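Local coordinates for protein glycoside hydrolase family 81 (Clostridium thermocellum, PDB 6FOP) that acts as a beta-1,3-glucanase of the cellulosome, probably hydrolysing laminarin and related beta-1,3-glucans, at residues K19-E24 with S395-L400; D410-D415 with S480-F485; H416-G421 with S494-N499. All blocks are in the same frame, centred on the assembly; numbering follows the deposited sequence.

Contact 1 of 3, residues K19-E24 with S395-L400; sequences KVPQAE and SNWGTL
Trp397 brings the pyrrole part of its indole against Pro21, whose CB lies 3.7 Å from CD1, the two side chains sliding past each other in opposite directions. With CG anti to the carbonyl carbon (chi1 -69°), the indole also turns its NE1 edge to the backbone of the 19-24 loop. NE1 donates to Gln22 O over 2.9 Å in an almost straight bond (167°), with the donor in the carbonyl plane and the acceptor close to the ring plane. Tryptophan suits this place because one side chain gives both an apolar surface for proline and a donor for a loop carbonyl. Asn396 grips the next residue differently: its ND2 reaches Ala23 O at 3.0 Å from above the carbonyl plane. A water links ND2 to Pro21 O, so successive carbonyls of an irregular loop are met by two side chains and a solvent molecule. Within that loop, Gln22 NE2 donates to Glu24 O (2.8 Å) and also to Trp46 O, linking the loop to helix 43-46. Beyond Trp397, Gly398 and Thr399 face Asp394 in a G1 beta bulge of the hairpin formed by strands 390-394 and 399-403. Helix 43-46 lies alongside, where Trp46 stacks on Trp397 and also touches Pro21.

Contact 2 of 3, residues D410-D415 with S480-F485; sequences DEELND and SGHAGF
Glu412 and His482 form a His-carboxylate hydrogen bond joining two irregular loops in the family 81 C-terminal domain. His482 NE2 donates to Glu412 OE1 at 2.8 Å, and the N-H...O angle of 178° makes the bond practically straight. The oxygen lies in the imidazole plane, while NE2 meets it on the anti side of the carboxylate, somewhat out of the carboxylate plane; ring and carboxylate planes are 33° apart. The aliphatic part of Glu412 also serves: its CB rests at the ring edge, 3.6 Å from CD2 of His482. Next to this pair, Asn414 OD1 accepts from Gly481 N at 3.2 Å, in the carbonyl plane. Glycine suits the spot: with only hydrogens on its CA, Gly481 can come within 3.0 Å of Glu412 O in a CA-H...O contact.

A second shell fixes these groups. Asn414 ND2 gives a weak bond to Glu412 OE1, but its stronger partner is Tyr407 O; with OD1 taken by Gly481 N and a water, both ends of the amide are held. The imidazole is fixed through ND1, which accepts from Gly484 N and leaves NE2 to donate. Its chi1 of 51° sets CG between the backbone N and carbonyl carbon, folding the ring back over its own loop. Ser480 OG accepts from Ala483 N in an ST motif and is joined to Asn414 OD1 by a water. That same OG stands 3.4 Å above the plane of the His482 ring, over its centre.

Contact 3 of 3, residues H416-G421 with S494-N499; sequences HHFHYG and SSEAIN
Phe418 packs against Glu496, its CD1 pressing on CB of the glutamate at 3.4 Å, where helices 416-433 and 494-511 meet; their segments cross at 54° with axes 7.9 Å apart. Beside it, the edge of the Phe418 ring points at Ala497 N, 3.8 Å from CE1. Ala497 is small enough for His417 to come close as well, its CD2 lying 3.6 Å from the methyl CB. With chi1 at 62°, the CE1 corner of the imidazole sits over the rim of one Phe418 face, while NE2 is bonded to Gln491.

Side chain meets backbone at Gly421, which, with no side chain of its own, leaves room for the Asn499 amide, whose ND2 lies 3.7 Å from Gly421 C.

Polar links run through a buried water, which donates to Phe418 O and Glu496 O and accepts from Asn499 ND2 at 2.9 Å. The side chains of Glu496 and Phe418 cross at about a right angle; OE1 lies 3.5 Å from Phe418 CB, while OE2 is hydrogen-bonded to Tyr340 and Tyr422.

Around this pair, helix 440-455 packs on His416 and Tyr420, helix 514-534 on Ala497 and Ile498, and strand 476-477 touches His417 and Ala497.

How the contacts relate
Contact 3 is fully buried near the centre of the chain, whereas contacts 1 and 2 are partly buried and lie farther out, their centres about 11 Å apart. The chemistry follows: the helices of contact 3 pack through rings, small residues and the aliphatic part of a glutamate, with a single water joining two backbone carbonyls and the Asn499 amide, while the loops of contacts 1 and 2 depend on directed bonds, to carbonyls in contact 1, and involving both a side-chain pair and a backbone N-H in contact 2. Segments 410-415 and 416-421 adjoin, so one loop runs directly into a helix. Contact 1 touches both neighbours: Thr399 packs on Leu413, and Leu400 O is probably hydrogen-bonded to Tyr420 OH.

Contact 1 of 3, residues K19-E24 with S395-L400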
loop_
_atom_site.group_PDB
_atom_site.type_symbol
_atom_site.label_atom_id
_atom_site.label_comp_id
_atom_site.label_asym_id
_atom_site.label_seq_id
_atom_site.Cartn_x
_atom_site.Cartn_y
_atom_site.Cartn_z
ATOM N N LYS A 19 -16.766 19.841 1.140
ATOM C CA LYS A 19 -15.546 20.316 0.543
ATOM C C LYS A 19 -14.974 19.252 -0.374
ATOM O O LYS A 19 -15.240 18.055 -0.222
ATOM C CB LYS A 19 -14.548 20.717 1.631
ATOM C CG LYS A 19 -14.988 21.939 2.464
ATOM C CD LYS A 19 -14.963 23.221 1.612
ATOM C CE LYS A 19 -15.697 24.397 2.233
ATOM N NZ LYS A 19 -15.887 25.525 1.262
ATOM N N VAL A 20 -14.201 19.713 -1.354
ATOM C CA VAL A 20 -13.616 18.858 -2.374
ATOM C C VAL A 20 -12.154 19.208 -2.490
ATOM O O VAL A 20 -11.719 20.256 -1.997
ATOM C CB VAL A 20 -14.312 19.007 -3.754
ATOM C CG1 VAL A 20 -15.722 18.475 -3.679
ATOM C CG2 VAL A 20 -14.296 20.450 -4.276
ATOM N N PRO A 21 -11.379 18.339 -3.151
ATOM C CA PRO A 21 -9.988 18.740 -3.370
ATOM C C PRO A 21 -9.861 19.997 -4.227
ATOM O O PRO A 21 -10.758 20.316 -5.003
ATOM C CB PRO A 21 -9.385 17.567 -4.124
ATOM C CG PRO A 21 -10.331 16.468 -3.995
ATOM C CD PRO A 21 -11.679 17.010 -3.706
ATOM N N GLN A 22 -8.724 20.677 -4.081
ATOM C CA GLN A 22 -8.461 21.921 -4.791
ATOM C C GLN A 22 -8.749 21.818 -6.295
ATOM O O GLN A 22 -8.548 20.776 -6.937
ATOM C CB GLN A 22 -7.018 22.368 -4.568
ATOM C CG GLN A 22 -5.991 21.398 -5.089
ATOM C CD GLN A 22 -4.576 21.779 -4.755
ATOM O OE1 GLN A 22 -4.221 21.996 -3.588
ATOM N NE2 GLN A 22 -3.741 21.821 -5.775
ATOM N N ALA A 23 -9.196 22.935 -6.837
ATOM C CA ALA A 23 -9.484 23.042 -8.266
ATOM C C ALA A 23 -8.232 22.908 -9.127
ATOM O O ALA A 23 -8.278 22.289 -10.192
ATOM C CB ALA A 23 -10.155 24.373 -8.551
ATOM N N GLU A 24 -7.110 23.454 -8.636
ATOM C CA GLU A 24 -5.868 23.525 -9.413
ATOM C C GLU A 24 -5.175 22.150 -9.414
ATOM O O GLU A 24 -4.904 21.587 -8.353
ATOM C CB GLU A 24 -4.897 24.527 -8.776
ATOM C CG GLU A 24 -5.376 25.970 -8.662
ATOM C CD GLU A 24 -6.467 26.276 -7.609
ATOM O OE1 GLU A 24 -6.731 25.488 -6.639
ATOM O OE2 GLU A 24 -7.076 27.362 -7.788
ATOM N N SER A 395 -15.228 15.125 -10.646
ATOM C CA SER A 395 -14.773 14.866 -12.021
ATOM C C SER A 395 -13.566 15.715 -12.420
ATOM O O SER A 395 -13.137 15.679 -13.564
ATOM C CB SER A 395 -15.902 15.102 -13.007
ATOM O OG SER A 395 -16.317 16.450 -12.930
ATOM N N ASN A 396 -13.057 16.525 -11.504
ATOM C CA ASN A 396 -11.796 17.245 -11.720
ATOM C C ASN A 396 -10.625 16.277 -11.524
ATOM O O ASN A 396 -9.814 16.070 -12.411
ATOM C CB ASN A 396 -11.765 18.429 -10.746
ATOM C CG ASN A 396 -10.574 19.329 -10.944
ATOM O OD1 ASN A 396 -10.133 19.563 -12.075
ATOM N ND2 ASN A 396 -10.050 19.854 -9.841
ATOM N N TRP A 397 -10.587 15.658 -10.343
ATOM C CA TRP A 397 -9.605 14.624 -10.029
ATOM C C TRP A 397 -10.038 13.232 -10.507
ATOM O O TRP A 397 -9.207 12.432 -10.943
ATOM C CB TRP A 397 -9.308 14.585 -8.519
ATOM C CG TRP A 397 -8.567 15.804 -8.041
ATOM C CD1 TRP A 397 -9.111 17.030 -7.744
ATOM C CD2 TRP A 397 -7.156 15.942 -7.858
ATOM N NE1 TRP A 397 -8.130 17.908 -7.360
ATOM C CE2 TRP A 397 -6.919 17.273 -7.434
ATOM C CE3 TRP A 397 -6.073 15.081 -8.014
ATOM C CZ2 TRP A 397 -5.635 17.747 -7.138
ATOM C CZ3 TRP A 397 -4.807 15.550 -7.732
ATOM C CH2 TRP A 397 -4.596 16.870 -7.300
ATOM N N GLY A 398 -11.326 12.924 -10.367
ATOM C CA GLY A 398 -11.836 11.569 -10.667
ATOM C C GLY A 398 -11.752 10.678 -9.435
ATOM O O GLY A 398 -10.843 9.836 -9.298
ATOM N N THR A 399 -12.708 10.878 -8.537
ATOM C CA THR A 399 -12.742 10.174 -7.252
ATOM C C THR A 399 -14.146 10.194 -6.700
ATOM O O THR A 399 -14.881 11.167 -6.909
ATOM C CB THR A 399 -11.708 10.777 -6.239
ATOM O OG1 THR A 399 -11.737 10.045 -5.001
ATOM C CG2 THR A 399 -11.987 12.223 -5.938
ATOM N N LEU A 400 -14.490 9.135 -5.969
ATOM C CA LEU A 400 -15.745 9.057 -5.218
ATOM C C LEU A 400 -15.488 9.402 -3.756
ATOM O O LEU A 400 -14.653 8.754 -3.121
ATOM C CB LEU A 400 -16.291 7.634 -5.330
ATOM C CG LEU A 400 -17.771 7.451 -5.179
ATOM C CD1 LEU A 400 -18.547 8.060 -6.373
ATOM C CD2 LEU A 400 -18.089 5.969 -4.971
HETATM O O HOH W 1 -11.780 19.277 -7.333
#

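Contact 2 of 3, residues D410-D415 with S480-F485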
loop_
_atom_site.group_PDB
_atom_site.type_symbol
_atom_site.label_atom_id
_atom_site.label_comp_id
_atom_site.label_asym_id
_atom_site.label_seq_id
_atom_site.Cartn_x
_atom_site.Cartn_y
_atom_site.Cartn_z
ATOM N N ASP A 410 -12.098 14.123 2.055
ATOM C CA ASP A 410 -12.638 15.024 1.064
ATOM C C ASP A 410 -11.581 15.960 0.440
ATOM O O ASP A 410 -11.253 15.813 -0.731
ATOM C CB ASP A 410 -13.842 15.805 1.628
ATOM C CG ASP A 410 -13.573 16.515 2.951
ATOM O OD1 ASP A 410 -12.479 16.376 3.565
ATOM O OD2 ASP A 410 -14.479 17.240 3.386
ATOM N N GLU A 411 -11.013 16.877 1.231
ATOM C CA GLU A 411 -10.165 17.945 0.711
ATOM C C GLU A 411 -8.764 17.486 0.370
ATOM O O GLU A 411 -8.095 18.102 -0.475
ATOM C CB GLU A 411 -10.017 19.074 1.726
ATOM C CG GLU A 411 -11.270 19.834 1.980
ATOM C CD GLU A 411 -10.984 21.060 2.801
ATOM O OE1 GLU A 411 -10.791 20.917 4.038
ATOM O OE2 GLU A 411 -10.913 22.143 2.181
ATOM N N GLU A 412 -8.311 16.412 1.004
ATOM C CA GLU A 412 -6.946 15.909 0.816
ATOM C C GLU A 412 -6.890 14.557 0.134
ATOM O O GLU A 412 -5.803 14.009 -0.096
ATOM C CB GLU A 412 -6.261 15.829 2.168
ATOM C CG GLU A 412 -6.074 17.165 2.849
ATOM C CD GLU A 412 -5.478 16.999 4.220
ATOM O OE1 GLU A 412 -4.387 16.407 4.324
ATOM O OE2 GLU A 412 -6.085 17.453 5.205
ATOM N N LEU A 413 -8.064 13.969 -0.146
ATOM C CA LEU A 413 -8.146 12.610 -0.675
ATOM C C LEU A 413 -7.369 11.621 0.171
ATOM O O LEU A 413 -6.794 10.629 -0.310
ATOM C CB LEU A 413 -7.780 12.557 -2.173
ATOM C CG LEU A 413 -8.749 13.325 -3.058
ATOM C CD1 LEU A 413 -8.342 13.160 -4.513
ATOM C CD2 LEU A 413 -10.234 12.985 -2.857
ATOM N N ASN A 414 -7.394 11.850 1.487
ATOM C CA ASN A 414 -6.751 10.900 2.393
ATOM C C ASN A 414 -7.579 9.622 2.588
ATOM O O ASN A 414 -8.805 9.675 2.638
ATOM C CB ASN A 414 -6.555 11.487 3.784
ATOM C CG ASN A 414 -5.580 12.646 3.833
ATOM O OD1 ASN A 414 -4.686 12.785 2.999
ATOM N ND2 ASN A 414 -5.778 13.513 4.826
ATOM N N ASP A 415 -6.896 8.488 2.699
ATOM C CA ASP A 415 -7.451 7.364 3.454
ATOM C C ASP A 415 -8.652 6.655 2.825
ATOM O O ASP A 415 -9.385 5.961 3.539
ATOM C CB ASP A 415 -7.860 7.784 4.885
ATOM C CG ASP A 415 -6.718 8.347 5.720
ATOM O OD1 ASP A 415 -5.579 8.353 5.254
ATOM O OD2 ASP A 415 -6.992 8.813 6.853
ATOM N N SER A 480 -1.798 9.493 2.349
ATOM C CA SER A 480 -1.984 10.915 1.999
ATOM C C SER A 480 -2.347 11.051 0.531
ATOM O O SER A 480 -1.656 10.514 -0.318
ATOM C CB SER A 480 -0.703 11.695 2.274
ATOM O OG SER A 480 -0.842 13.057 1.929
ATOM N N GLY A 481 -3.397 11.814 0.227
ATOM C CA GLY A 481 -3.711 12.089 -1.171
ATOM C C GLY A 481 -2.625 12.852 -1.916
ATOM O O GLY A 481 -2.418 12.622 -3.110
ATOM N N HIS A 482 -1.943 13.741 -1.184
ATOM C CA HIS A 482 -1.068 14.749 -1.764
ATOM C C HIS A 482 0.415 14.600 -1.447
ATOM O O HIS A 482 1.236 15.194 -2.167
ATOM C CB HIS A 482 -1.562 16.145 -1.347
ATOM C CG HIS A 482 -1.778 16.302 0.114
ATOM N ND1 HIS A 482 -0.753 16.424 1.015
ATOM C CD2 HIS A 482 -2.908 16.255 0.846
ATOM C CE1 HIS A 482 -1.242 16.515 2.237
ATOM N NE2 HIS A 482 -2.550 16.398 2.158
ATOM N N ALA A 483 0.787 13.875 -0.386
ATOM C CA ALA A 483 2.212 13.711 -0.014
ATOM C C ALA A 483 2.904 15.055 0.235
ATOM O O ALA A 483 4.107 15.225 0.011
ATOM C CB ALA A 483 2.959 12.880 -1.034
ATOM N N GLY A 484 2.175 16.008 0.784
ATOM C CA GLY A 484 2.655 17.375 0.986
ATOM C C GLY A 484 3.409 17.533 2.304
ATOM O O GLY A 484 3.090 18.418 3.110
ATOM N N PHE A 485 4.448 16.722 2.470
ATOM C CA PHE A 485 5.267 16.693 3.687
ATOM C C PHE A 485 6.734 16.583 3.276
ATOM O O PHE A 485 7.052 15.992 2.243
ATOM C CB PHE A 485 4.912 15.459 4.530
ATOM C CG PHE A 485 3.490 15.390 4.946
ATOM C CD1 PHE A 485 3.086 16.018 6.103
ATOM C CD2 PHE A 485 2.563 14.638 4.220
ATOM C CE1 PHE A 485 1.763 15.942 6.503
ATOM C CE2 PHE A 485 1.240 14.537 4.631
ATOM C CZ PHE A 485 0.843 15.198 5.765
HETATM O O HOH W 2 -2.329 13.778 4.095
#

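Contact 3 of 3, residues H416-G421 with S494-N499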
loop_
_atom_site.group_PDB
_atom_site.type_symbol
_atom_site.label_atom_id
_atom_site.label_comp_id
_atom_site.label_asym_id
_atom_site.label_seq_id
_atom_site.Cartn_x
_atom_site.Cartn_y
_atom_site.Cartn_z
ATOM N N HIS A 416 -8.887 6.761 1.522
ATOM C CA HIS A 416 -10.110 6.139 1.021
ATOM C C HIS A 416 -10.108 4.625 1.226
ATOM O O HIS A 416 -11.173 4.020 1.412
ATOM C CB HIS A 416 -10.373 6.462 -0.449
ATOM C CG HIS A 416 -10.833 7.869 -0.674
ATOM N ND1 HIS A 416 -11.415 8.276 -1.854
ATOM C CD2 HIS A 416 -10.783 8.964 0.116
ATOM C CE1 HIS A 416 -11.736 9.558 -1.768
ATOM N NE2 HIS A 416 -11.354 10.001 -0.585
ATOM N N HIS A 417 -8.946 4.002 1.105
ATOM C CA HIS A 417 -8.851 2.558 1.347
ATOM C C HIS A 417 -9.245 2.189 2.782
ATOM O O HIS A 417 -9.977 1.207 2.983
ATOM C CB HIS A 417 -7.476 1.987 0.915
ATOM C CG HIS A 417 -6.287 2.540 1.656
ATOM N ND1 HIS A 417 -6.241 3.804 2.192
ATOM C CD2 HIS A 417 -5.095 1.976 1.931
ATOM C CE1 HIS A 417 -5.064 3.993 2.763
ATOM N NE2 HIS A 417 -4.350 2.896 2.617
ATOM N N PHE A 418 -8.804 2.992 3.762
ATOM C CA PHE A 418 -9.153 2.723 5.157
ATOM C C PHE A 418 -10.671 2.835 5.330
ATOM O O PHE A 418 -11.298 1.984 5.987
ATOM C CB PHE A 418 -8.513 3.742 6.096
ATOM C CG PHE A 418 -6.996 3.774 6.084
ATOM C CD1 PHE A 418 -6.227 2.692 5.706
ATOM C CD2 PHE A 418 -6.355 4.908 6.562
ATOM C CE1 PHE A 418 -4.845 2.739 5.818
ATOM C CE2 PHE A 418 -4.984 4.970 6.630
ATOM C CZ PHE A 418 -4.235 3.877 6.263
ATOM N N HIS A 419 -11.265 3.909 4.823
ATOM C CA HIS A 419 -12.691 4.120 5.040
ATOM C C HIS A 419 -13.497 3.061 4.306
ATOM O O HIS A 419 -14.399 2.417 4.870
ATOM C CB HIS A 419 -13.161 5.468 4.511
ATOM C CG HIS A 419 -12.697 6.682 5.240
ATOM N ND1 HIS A 419 -11.423 6.907 5.706
ATOM C CD2 HIS A 419 -13.382 7.821 5.478
ATOM C CE1 HIS A 419 -11.357 8.133 6.208
ATOM N NE2 HIS A 419 -12.529 8.701 6.077
ATOM N N TYR A 420 -13.230 2.919 3.017
ATOM C CA TYR A 420 -14.086 2.097 2.180
ATOM C C TYR A 420 -13.871 0.602 2.406
ATOM O O TYR A 420 -14.759 -0.181 2.119
ATOM C CB TYR A 420 -13.928 2.462 0.719
ATOM C CG TYR A 420 -14.275 3.895 0.360
ATOM C CD1 TYR A 420 -14.865 4.764 1.244
ATOM C CD2 TYR A 420 -13.944 4.389 -0.902
ATOM C CE1 TYR A 420 -15.143 6.072 0.911
ATOM C CE2 TYR A 420 -14.199 5.682 -1.242
ATOM C CZ TYR A 420 -14.780 6.540 -0.338
ATOM O OH TYR A 420 -15.044 7.842 -0.638
ATOM N N GLY A 421 -12.723 0.195 2.918
ATOM C CA GLY A 421 -12.489 -1.206 3.223
ATOM C C GLY A 421 -13.556 -1.782 4.155
ATOM O O GLY A 421 -13.973 -2.920 3.984
ATOM N N SER A 494 -1.196 -0.246 8.354
ATOM C CA SER A 494 -1.179 -1.237 7.279
ATOM C C SER A 494 -2.355 -2.220 7.384
ATOM O O SER A 494 -2.818 -2.753 6.389
ATOM C CB SER A 494 0.146 -2.011 7.225
ATOM O OG SER A 494 0.339 -2.803 8.385
ATOM N N SER A 495 -2.811 -2.464 8.607
ATOM C CA SER A 495 -3.916 -3.391 8.814
ATOM C C SER A 495 -5.228 -2.847 8.270
ATOM O O SER A 495 -6.051 -3.630 7.775
ATOM C CB SER A 495 -3.990 -3.777 10.302
ATOM O OG SER A 495 -3.825 -2.642 11.158
ATOM N N GLU A 496 -5.466 -1.530 8.325
ATOM C CA GLU A 496 -6.655 -0.999 7.643
ATOM C C GLU A 496 -6.578 -1.058 6.103
ATOM O O GLU A 496 -7.603 -1.183 5.438
ATOM C CB GLU A 496 -7.038 0.407 8.111
ATOM C CG GLU A 496 -7.754 0.390 9.445
ATOM C CD GLU A 496 -8.343 1.705 9.876
ATOM O OE1 GLU A 496 -7.860 2.757 9.402
ATOM O OE2 GLU A 496 -9.258 1.682 10.738
ATOM N N ALA A 497 -5.372 -1.007 5.538
ATOM C CA ALA A 497 -5.205 -1.235 4.099
ATOM C C ALA A 497 -5.557 -2.704 3.797
ATOM O O ALA A 497 -6.347 -3.016 2.899
ATOM C CB ALA A 497 -3.771 -0.927 3.684
ATOM N N ILE A 498 -5.006 -3.612 4.593
ATOM C CA ILE A 498 -5.238 -5.047 4.404
ATOM C C ILE A 498 -6.704 -5.436 4.605
ATOM O O ILE A 498 -7.198 -6.340 3.923
ATOM C CB ILE A 498 -4.252 -5.857 5.276
ATOM C CG1 ILE A 498 -2.833 -5.768 4.670
ATOM C CG2 ILE A 498 -4.695 -7.302 5.479
ATOM C CD1 ILE A 498 -1.726 -6.090 5.662
ATOM N N ASN A 499 -7.410 -4.726 5.487
ATOM C CA ASN A 499 -8.846 -4.943 5.640
ATOM C C ASN A 499 -9.572 -4.709 4.323
ATOM O O ASN A 499 -10.492 -5.468 3.958
ATOM C CB ASN A 499 -9.389 -3.997 6.694
ATOM C CG ASN A 499 -10.863 -4.204 6.989
ATOM O OD1 ASN A 499 -11.314 -5.329 7.251
ATOM N ND2 ASN A 499 -11.613 -3.117 6.981
HETATM O O HOH W 3 -10.357 -0.687 6.028
#